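Local coordinates for protein Thiosulfate:glutathione sulfurtransferase (Homo sapiens, PDB 6BEV) that transfers the sulfane sulfur of thiosulfate to glutathione, making S-sulfanylglutathione, a central intermediate of hydrogen sulfide metabolism, at residues A77-L82 with E86-E91; L72-E75 with A81-S84; L95-Q100 with L106-L111. All coordinates share one frame; numbering follows the deposited sequence.

In the fold
Interaction 3 is the core contact of the three: strand 95-98 of the central parallel sheet meets helix 103-114 through buried residues, with Phe97 two positions before the active-site Cys99. Interactions 1 and 2 are only partly buried, lie at the periphery and share helix 76-83; their centres are about 5 Å apart, whereas each is about 17 Å, centre to centre, from interaction 3. Lys87 ties these two together, its NZ reaching Met74 O at 2.7 Å. The chemistry differs with place: a phenylalanine ring against backbone and aliphatic carbons (interaction 1), a methionine methyl against a leucine methyl and tyrosine edge (interaction 2), and a phenylalanine side chain against an alanine methyl and threonine hydroxyl (interaction 3).

Interaction 1: residues A77-L82 with E86-E91; sequences AAFQAL and EKPKLE
The ring of Phe79, on helix 76-83, lies flat against the backbone at Lys87 in the loop that leads to strand 95-98. Lys87 CA sits over one ring face, 3.6 Å from the centroid and 17° off the normal, a CH-pi contact. It is displaced toward the rim, and Lys87 N comes within 3.4 Å of Phe79 CD1. The first side-chain carbons of the lysine run on over the ring's base: CB is 3.6 Å from Phe79 CG, and CG is close to CD2. At the far end of the ring, Pro88 CD meets Phe79 CZ at 3.8 Å, the two side chains crossing at about a right angle. Glu86 O approaches CE1 obliquely.

The Phe79 torsion sets this up: with CG opposite the backbone N (chi1 -176°), the ring extends from the helix to the returning chain. Ala71 of helix 65-73, Ile63 and the Tyr83 ring also touch it, the tyrosine plane turned by about 50°. Lys87, fully extended, leads its ammonium away from the ring to the carbonyl oxygens of Leu72 and Met74, while Glu86 O accepts a hydrogen bond from Arg42 NH1. No hydrogen bond joins the two segments. Dispersion and CH-pi attraction therefore hold the ring against the loop, while Glu86 O and Lys87 NZ find their hydrogen-bond partners elsewhere in the chain.

Interaction 2: residues L72-E75 with A81-S84; sequences LQME and ALYS
Met74 meets Leu82 and Tyr83 through a single atom, the methyl carbon CE. The first segment begins with Leu72 and Gln73, the last helical residues of helix 65-73. Met74 is the first to leave helical geometry, and its side chain turns toward helix 76-83. Its CG lies between the backbone N and the carbonyl carbon (chi1 67°); the chain then runs straight to the sulfur and bends at chi3 (69°), which swings CE toward the end of the second helix. There CE lies 4.1 Å from Leu82 CD2, the two side chains crossing at about a right angle. The same methyl stands 4.2 Å from Tyr83 CE2, at the edge of the tyrosine ring and near its plane. Leu82 CG lies above one face of that ring, toward its rim, so the methionine methyl takes the edge and the leucine a face. The hydroxyl of Tyr83 is hydrogen-bonded to Glu67 OE1 of helix 65-73, which gives the ring a polar tie to the helix preceding Met74. Glu75 then occupies the N-cap position of helix 76-83. Helices 65-73 and 76-83 are thus consecutive, joined by a two-residue link whose methionine packs against the last turn of the second.

Interaction 3: residues L95-Q100 with L106-L111; sequences LVFFCQ and LQATQL
Ala108 and Thr109, neighbours on helix 103-114, both rest on Phe97 of strand 95-98. Ala108 faces the strand, and its methyl CB meets Phe97 CD2 at 4.0 Å and Phe97 CB at 4.1 Å, approaching the ring obliquely. Thr109 follows with its hydroxyl: OG1 is 3.6 Å from Phe97 CB and 3.9 Å from CD1, over the root of the side chain. Against these carbons the hydroxyl makes a van der Waals contact; its hydrogen bond goes to Gly105 O one turn earlier, which satisfies this buried polar atom inside the helix. With OG1 opposite the carbonyl carbon of Thr109 (chi1 -61°), the hydroxyl can serve both that bond and the contact with Phe97. The closest pair of CA atoms, Phe97 with Thr109, is separated by 6.2 Å, a close approach, consistent with the small side chains of Ala108 and Thr109 at the contact.

Cys99, the cysteine that carries the persulfide intermediate, lies two residues beyond Phe97, in the loop that leaves the strand for the helix. Strand 95-98, helix 103-114 and strand 120-122 form a beta-alpha-beta unit of the rhodanese fold. Phe97 touches Ala120 of strand 120-122 within the unit; beyond it, Phe97 stacks on Phe44 of the neighbouring strand 42-45, and Leu68 of helix 65-73 packs against both Phe97 and Ala108.

Interaction 1: residues A77-L82 with E86-E91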
loop_
_atom_site.group_PDB
_atom_site.type_symbol
_atom_site.label_atom_id
_atom_site.label_comp_id
_atom_site.label_asym_id
_atom_site.label_seq_id
_atom_site.Cartn_x
_atom_site.Cartn_y
_atom_site.Cartn_z
ATOM N N ALA A 77 -12.896 5.127 12.923
ATOM C CA ALA A 77 -13.862 6.032 12.312
ATOM C C ALA A 77 -13.179 7.254 11.711
ATOM O O ALA A 77 -13.649 7.790 10.698
ATOM C CB ALA A 77 -14.928 6.449 13.324
ATOM N N ALA A 78 -12.077 7.706 12.312
ATOM C CA ALA A 78 -11.337 8.829 11.746
ATOM C C ALA A 78 -10.647 8.436 10.446
ATOM O O ALA A 78 -10.590 9.231 9.500
ATOM C CB ALA A 78 -10.317 9.334 12.763
ATOM N N PHE A 79 -10.129 7.214 10.385
ATOM C CA PHE A 79 -9.550 6.710 9.147
ATOM C C PHE A 79 -10.605 6.657 8.041
ATOM O O PHE A 79 -10.376 7.107 6.911
ATOM C CB PHE A 79 -8.947 5.326 9.412
ATOM C CG PHE A 79 -8.235 4.730 8.222
ATOM C CD1 PHE A 79 -8.950 4.215 7.139
ATOM C CD2 PHE A 79 -6.849 4.667 8.171
ATOM C CE1 PHE A 79 -8.309 3.665 6.055
ATOM C CE2 PHE A 79 -6.200 4.104 7.074
ATOM C CZ PHE A 79 -6.933 3.604 6.015
ATOM N N GLN A 80 -11.779 6.117 8.356
ATOM C CA GLN A 80 -12.844 6.048 7.365
ATOM C C GLN A 80 -13.214 7.443 6.877
ATOM O O GLN A 80 -13.438 7.658 5.680
ATOM C CB GLN A 80 -14.049 5.344 7.990
ATOM C CG GLN A 80 -15.305 5.310 7.146
ATOM C CD GLN A 80 -15.209 4.411 5.943
ATOM O OE1 GLN A 80 -14.848 3.238 6.054
ATOM N NE2 GLN A 80 -15.570 4.945 4.785
ATOM N N ALA A 81 -13.310 8.403 7.797
ATOM C CA ALA A 81 -13.667 9.761 7.399
ATOM C C ALA A 81 -12.634 10.343 6.434
ATOM O O ALA A 81 -12.990 10.942 5.412
ATOM C CB ALA A 81 -13.815 10.652 8.623
ATOM N N LEU A 82 -11.347 10.212 6.756
ATOM C CA LEU A 82 -10.336 10.885 5.946
ATOM C C LEU A 82 -10.093 10.168 4.626
ATOM O O LEU A 82 -9.922 10.820 3.590
ATOM C CB LEU A 82 -9.033 11.014 6.726
ATOM C CG LEU A 82 -7.932 11.833 6.056
ATOM C CD1 LEU A 82 -8.408 13.216 5.628
ATOM C CD2 LEU A 82 -6.739 11.931 6.966
ATOM N N GLU A 86 -11.992 1.389 4.972
ATOM C CA GLU A 86 -11.867 0.834 6.313
ATOM C C GLU A 86 -10.397 0.724 6.719
ATOM O O GLU A 86 -9.543 0.315 5.930
ATOM C CB GLU A 86 -12.532 -0.543 6.367
ATOM C CG GLU A 86 -12.623 -1.152 7.759
ATOM C CD GLU A 86 -13.477 -2.415 7.797
ATOM O OE1 GLU A 86 -14.681 -2.345 7.462
ATOM O OE2 GLU A 86 -12.947 -3.484 8.162
ATOM N N LYS A 87 -10.107 1.079 7.962
ATOM C CA LYS A 87 -8.746 0.990 8.469
ATOM C C LYS A 87 -8.292 -0.467 8.458
ATOM O O LYS A 87 -9.040 -1.347 8.886
ATOM C CB LYS A 87 -8.684 1.531 9.901
ATOM C CG LYS A 87 -7.268 1.657 10.448
ATOM C CD LYS A 87 -7.219 2.111 11.895
ATOM C CE LYS A 87 -5.785 2.273 12.331
ATOM N NZ LYS A 87 -5.666 2.574 13.776
ATOM N N PRO A 88 -7.083 -0.766 7.997
ATOM C CA PRO A 88 -6.588 -2.136 8.098
ATOM C C PRO A 88 -6.421 -2.555 9.548
ATOM O O PRO A 88 -6.250 -1.736 10.447
ATOM C CB PRO A 88 -5.229 -2.071 7.397
ATOM C CG PRO A 88 -4.816 -0.654 7.483
ATOM C CD PRO A 88 -6.082 0.143 7.423
ATOM N N LYS A 89 -6.423 -3.864 9.763
ATOM C CA LYS A 89 -6.240 -4.469 11.077
ATOM C C LYS A 89 -4.864 -5.117 11.143
ATOM O O LYS A 89 -4.297 -5.501 10.120
ATOM C CB LYS A 89 -7.327 -5.514 11.335
ATOM C CG LYS A 89 -8.740 -4.937 11.267
ATOM C CD LYS A 89 -9.825 -6.001 11.385
ATOM C CE LYS A 89 -9.788 -7.012 10.240
ATOM N NZ LYS A 89 -9.796 -6.419 8.852
ATOM N N LEU A 90 -4.318 -5.211 12.364
ATOM C CA LEU A 90 -2.952 -5.701 12.520
ATOM C C LEU A 90 -2.806 -7.116 11.999
ATOM O O LEU A 90 -1.716 -7.512 11.575
ATOM C CB LEU A 90 -2.523 -5.667 13.985
ATOM C CG LEU A 90 -1.802 -4.403 14.440
ATOM C CD1 LEU A 90 -2.744 -3.224 14.435
ATOM C CD2 LEU A 90 -1.191 -4.611 15.826
ATOM N N GLU A 91 -3.878 -7.899 12.046
ATOM C CA GLU A 91 -3.843 -9.274 11.578
ATOM C C GLU A 91 -4.067 -9.401 10.074
ATOM O O GLU A 91 -4.163 -10.538 9.579
ATOM C CB GLU A 91 -4.888 -10.103 12.329
ATOM C CG GLU A 91 -6.330 -9.694 12.060
ATOM C CD GLU A 91 -6.882 -8.694 13.081
ATOM O OE1 GLU A 91 -6.090 -8.002 13.780
ATOM O OE2 GLU A 91 -8.126 -8.598 13.179
#

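Interaction 2: residues L72-E75 with A81-S84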
loop_
_atom_site.group_PDB
_atom_site.type_symbol
_atom_site.label_atom_id
_atom_site.label_comp_id
_atom_site.label_asym_id
_atom_site.label_seq_id
_atom_site.Cartn_x
_atom_site.Cartn_y
_atom_site.Cartn_z
ATOM N N LEU A 72 -2.264 5.041 10.514
ATOM C CA LEU A 72 -2.249 3.786 11.251
ATOM C C LEU A 72 -2.495 3.989 12.738
ATOM O O LEU A 72 -2.887 3.038 13.416
ATOM C CB LEU A 72 -0.936 3.037 11.004
ATOM C CG LEU A 72 -0.707 2.625 9.554
ATOM C CD1 LEU A 72 0.661 1.964 9.410
ATOM C CD2 LEU A 72 -1.803 1.690 9.039
ATOM N N GLN A 73 -2.290 5.197 13.254
ATOM C CA GLN A 73 -2.527 5.476 14.667
ATOM C C GLN A 73 -3.939 5.956 14.947
ATOM O O GLN A 73 -4.399 5.839 16.092
ATOM C CB GLN A 73 -1.550 6.546 15.170
ATOM C CG GLN A 73 -0.092 6.141 15.152
ATOM C CD GLN A 73 0.353 5.368 16.385
ATOM O OE1 GLN A 73 -0.461 4.855 17.175
ATOM N NE2 GLN A 73 1.655 5.282 16.566
ATOM N N MET A 74 -4.631 6.528 13.969
ATOM C CA MET A 74 -5.898 7.174 14.267
ATOM C C MET A 74 -7.004 6.142 14.453
ATOM O O MET A 74 -6.906 4.989 14.032
ATOM C CB MET A 74 -6.265 8.200 13.190
ATOM C CG MET A 74 -6.571 7.617 11.818
ATOM S SD MET A 74 -7.126 8.825 10.589
ATOM C CE MET A 74 -5.633 9.828 10.272
ATOM N N GLU A 75 -8.069 6.569 15.124
ATOM C CA GLU A 75 -9.161 5.653 15.372
ATOM C C GLU A 75 -9.827 5.221 14.061
ATOM O O GLU A 75 -9.841 5.970 13.071
ATOM C CB GLU A 75 -10.178 6.298 16.304
ATOM C CG GLU A 75 -9.608 6.581 17.702
ATOM C CD GLU A 75 -9.095 5.324 18.380
ATOM O OE1 GLU A 75 -9.879 4.368 18.502
ATOM O OE2 GLU A 75 -7.907 5.282 18.765
ATOM N N ALA A 81 -13.310 8.403 7.797
ATOM C CA ALA A 81 -13.667 9.761 7.399
ATOM C C ALA A 81 -12.634 10.343 6.434
ATOM O O ALA A 81 -12.990 10.942 5.412
ATOM C CB ALA A 81 -13.815 10.652 8.623
ATOM N N LEU A 82 -11.347 10.212 6.756
ATOM C CA LEU A 82 -10.336 10.885 5.946
ATOM C C LEU A 82 -10.093 10.168 4.626
ATOM O O LEU A 82 -9.922 10.820 3.590
ATOM C CB LEU A 82 -9.033 11.014 6.726
ATOM C CG LEU A 82 -7.932 11.833 6.056
ATOM C CD1 LEU A 82 -8.408 13.216 5.628
ATOM C CD2 LEU A 82 -6.739 11.931 6.966
ATOM N N TYR A 83 -10.047 8.836 4.653
ATOM C CA TYR A 83 -9.614 8.036 3.512
ATOM C C TYR A 83 -10.748 7.335 2.769
ATOM O O TYR A 83 -10.504 6.768 1.702
ATOM C CB TYR A 83 -8.533 7.018 3.951
ATOM C CG TYR A 83 -7.300 7.730 4.452
ATOM C CD1 TYR A 83 -6.472 8.419 3.575
ATOM C CD2 TYR A 83 -7.003 7.774 5.801
ATOM C CE1 TYR A 83 -5.373 9.121 4.026
ATOM C CE2 TYR A 83 -5.900 8.471 6.255
ATOM C CZ TYR A 83 -5.098 9.153 5.373
ATOM O OH TYR A 83 -4.014 9.857 5.887
ATOM N N SER A 84 -11.974 7.365 3.295
ATOM C CA SER A 84 -13.133 6.766 2.630
ATOM C C SER A 84 -12.949 5.267 2.409
ATOM O O SER A 84 -13.381 4.719 1.393
ATOM C CB SER A 84 -13.453 7.471 1.309
ATOM O OG SER A 84 -13.727 8.837 1.512
#

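Interaction 3: residues L95-Q100 with L106-L111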
loop_
_atom_site.group_PDB
_atom_site.type_symbol
_atom_site.label_atom_id
_atom_site.label_comp_id
_atom_site.label_asym_id
_atom_site.label_seq_id
_atom_site.Cartn_x
_atom_site.Cartn_y
_atom_site.Cartn_z
ATOM N N LEU A 95 -1.022 -6.468 3.001
ATOM C CA LEU A 95 -1.177 -5.019 2.935
ATOM C C LEU A 95 0.017 -4.516 2.124
ATOM O O LEU A 95 1.143 -4.472 2.621
ATOM C CB LEU A 95 -1.209 -4.413 4.331
ATOM C CG LEU A 95 -2.307 -4.934 5.271
ATOM C CD1 LEU A 95 -2.159 -4.279 6.626
ATOM C CD2 LEU A 95 -3.698 -4.701 4.714
ATOM N N VAL A 96 -0.211 -4.193 0.856
ATOM C CA VAL A 96 0.864 -3.948 -0.097
ATOM C C VAL A 96 1.022 -2.448 -0.317
ATOM O O VAL A 96 0.107 -1.777 -0.806
ATOM C CB VAL A 96 0.603 -4.681 -1.420
ATOM C CG1 VAL A 96 1.688 -4.344 -2.422
ATOM C CG2 VAL A 96 0.526 -6.180 -1.182
ATOM N N PHE A 97 2.205 -1.937 0.013
ATOM C CA PHE A 97 2.549 -0.531 -0.142
ATOM C C PHE A 97 3.441 -0.356 -1.362
ATOM O O PHE A 97 4.255 -1.234 -1.684
ATOM C CB PHE A 97 3.271 -0.040 1.128
ATOM C CG PHE A 97 2.416 -0.150 2.356
ATOM C CD1 PHE A 97 2.362 -1.323 3.099
ATOM C CD2 PHE A 97 1.613 0.918 2.749
ATOM C CE1 PHE A 97 1.526 -1.415 4.196
ATOM C CE2 PHE A 97 0.783 0.816 3.843
ATOM C CZ PHE A 97 0.746 -0.344 4.560
ATOM N N PHE A 98 3.311 0.796 -2.031
ATOM C CA PHE A 98 4.178 1.060 -3.172
ATOM C C PHE A 98 4.296 2.557 -3.431
ATOM O O PHE A 98 3.381 3.333 -3.154
ATOM C CB PHE A 98 3.663 0.360 -4.448
ATOM C CG PHE A 98 2.371 0.922 -4.975
ATOM C CD1 PHE A 98 2.338 1.912 -5.959
ATOM C CD2 PHE A 98 1.166 0.467 -4.477
ATOM C CE1 PHE A 98 1.120 2.430 -6.397
ATOM C CE2 PHE A 98 -0.051 0.987 -4.925
ATOM C CZ PHE A 98 -0.072 1.961 -5.884
ATOM N N CYS A 99 5.408 2.937 -4.065
ATOM C CA CYS A 99 5.544 4.261 -4.672
ATOM C C CYS A 99 5.854 4.068 -6.160
ATOM O O CYS A 99 5.438 3.058 -6.730
ATOM C CB CYS A 99 6.576 5.119 -3.937
ATOM S SG CYS A 99 8.254 4.465 -4.019
ATOM N N GLN A 100 6.545 5.002 -6.828
ATOM C CA GLN A 100 6.841 4.810 -8.254
ATOM C C GLN A 100 8.163 4.089 -8.505
ATOM O O GLN A 100 8.354 3.571 -9.604
ATOM C CB GLN A 100 6.767 6.121 -9.068
ATOM C CG GLN A 100 8.033 6.993 -9.134
ATOM C CD GLN A 100 8.332 7.737 -7.836
ATOM O OE1 GLN A 100 8.071 7.255 -6.724
ATOM N NE2 GLN A 100 8.880 8.935 -7.972
ATOM N N LEU A 106 9.137 1.175 0.463
ATOM C CA LEU A 106 9.935 0.510 1.489
ATOM C C LEU A 106 9.798 1.217 2.839
ATOM O O LEU A 106 9.567 0.576 3.876
ATOM C CB LEU A 106 11.398 0.488 1.051
ATOM C CG LEU A 106 12.371 -0.145 2.051
ATOM C CD1 LEU A 106 12.011 -1.593 2.375
ATOM C CD2 LEU A 106 13.800 -0.069 1.525
ATOM N N GLN A 107 9.942 2.542 2.843
ATOM C CA GLN A 107 9.779 3.307 4.070
ATOM C C GLN A 107 8.414 3.042 4.699
ATOM O O GLN A 107 8.304 2.864 5.919
ATOM C CB GLN A 107 9.961 4.795 3.758
ATOM C CG GLN A 107 9.774 5.708 4.948
ATOM C CD GLN A 107 9.678 7.174 4.568
ATOM O OE1 GLN A 107 9.813 7.544 3.405
ATOM N NE2 GLN A 107 9.422 8.014 5.553
ATOM N N ALA A 108 7.355 3.036 3.886
ATOM C CA ALA A 108 6.009 2.811 4.400
ATOM C C ALA A 108 5.866 1.408 4.961
ATOM O O ALA A 108 5.242 1.219 6.013
ATOM C CB ALA A 108 5.001 3.039 3.272
ATOM N N THR A 109 6.438 0.412 4.278
ATOM C CA THR A 109 6.316 -0.967 4.734
ATOM C C THR A 109 7.000 -1.145 6.077
ATOM O O THR A 109 6.455 -1.768 6.996
ATOM C CB THR A 109 6.908 -1.911 3.692
ATOM O OG1 THR A 109 6.187 -1.769 2.457
ATOM C CG2 THR A 109 6.795 -3.344 4.136
ATOM N N GLN A 110 8.211 -0.612 6.194
ATOM C CA GLN A 110 8.930 -0.682 7.460
ATOM C C GLN A 110 8.163 0.022 8.575
ATOM O O GLN A 110 8.093 -0.476 9.713
ATOM C CB GLN A 110 10.304 -0.048 7.268
ATOM C CG GLN A 110 11.216 -0.823 6.345
ATOM C CD GLN A 110 12.477 -0.056 5.985
ATOM O OE1 GLN A 110 12.470 1.177 5.920
ATOM N NE2 GLN A 110 13.545 -0.777 5.716
ATOM N N LEU A 111 7.590 1.186 8.275
ATOM C CA LEU A 111 6.806 1.903 9.270
ATOM C C LEU A 111 5.620 1.063 9.732
ATOM O O LEU A 111 5.371 0.903 10.940
ATOM C CB LEU A 111 6.353 3.249 8.692
ATOM C CG LEU A 111 5.411 4.074 9.564
ATOM C CD1 LEU A 111 6.045 4.427 10.886
ATOM C CD2 LEU A 111 5.018 5.324 8.795
#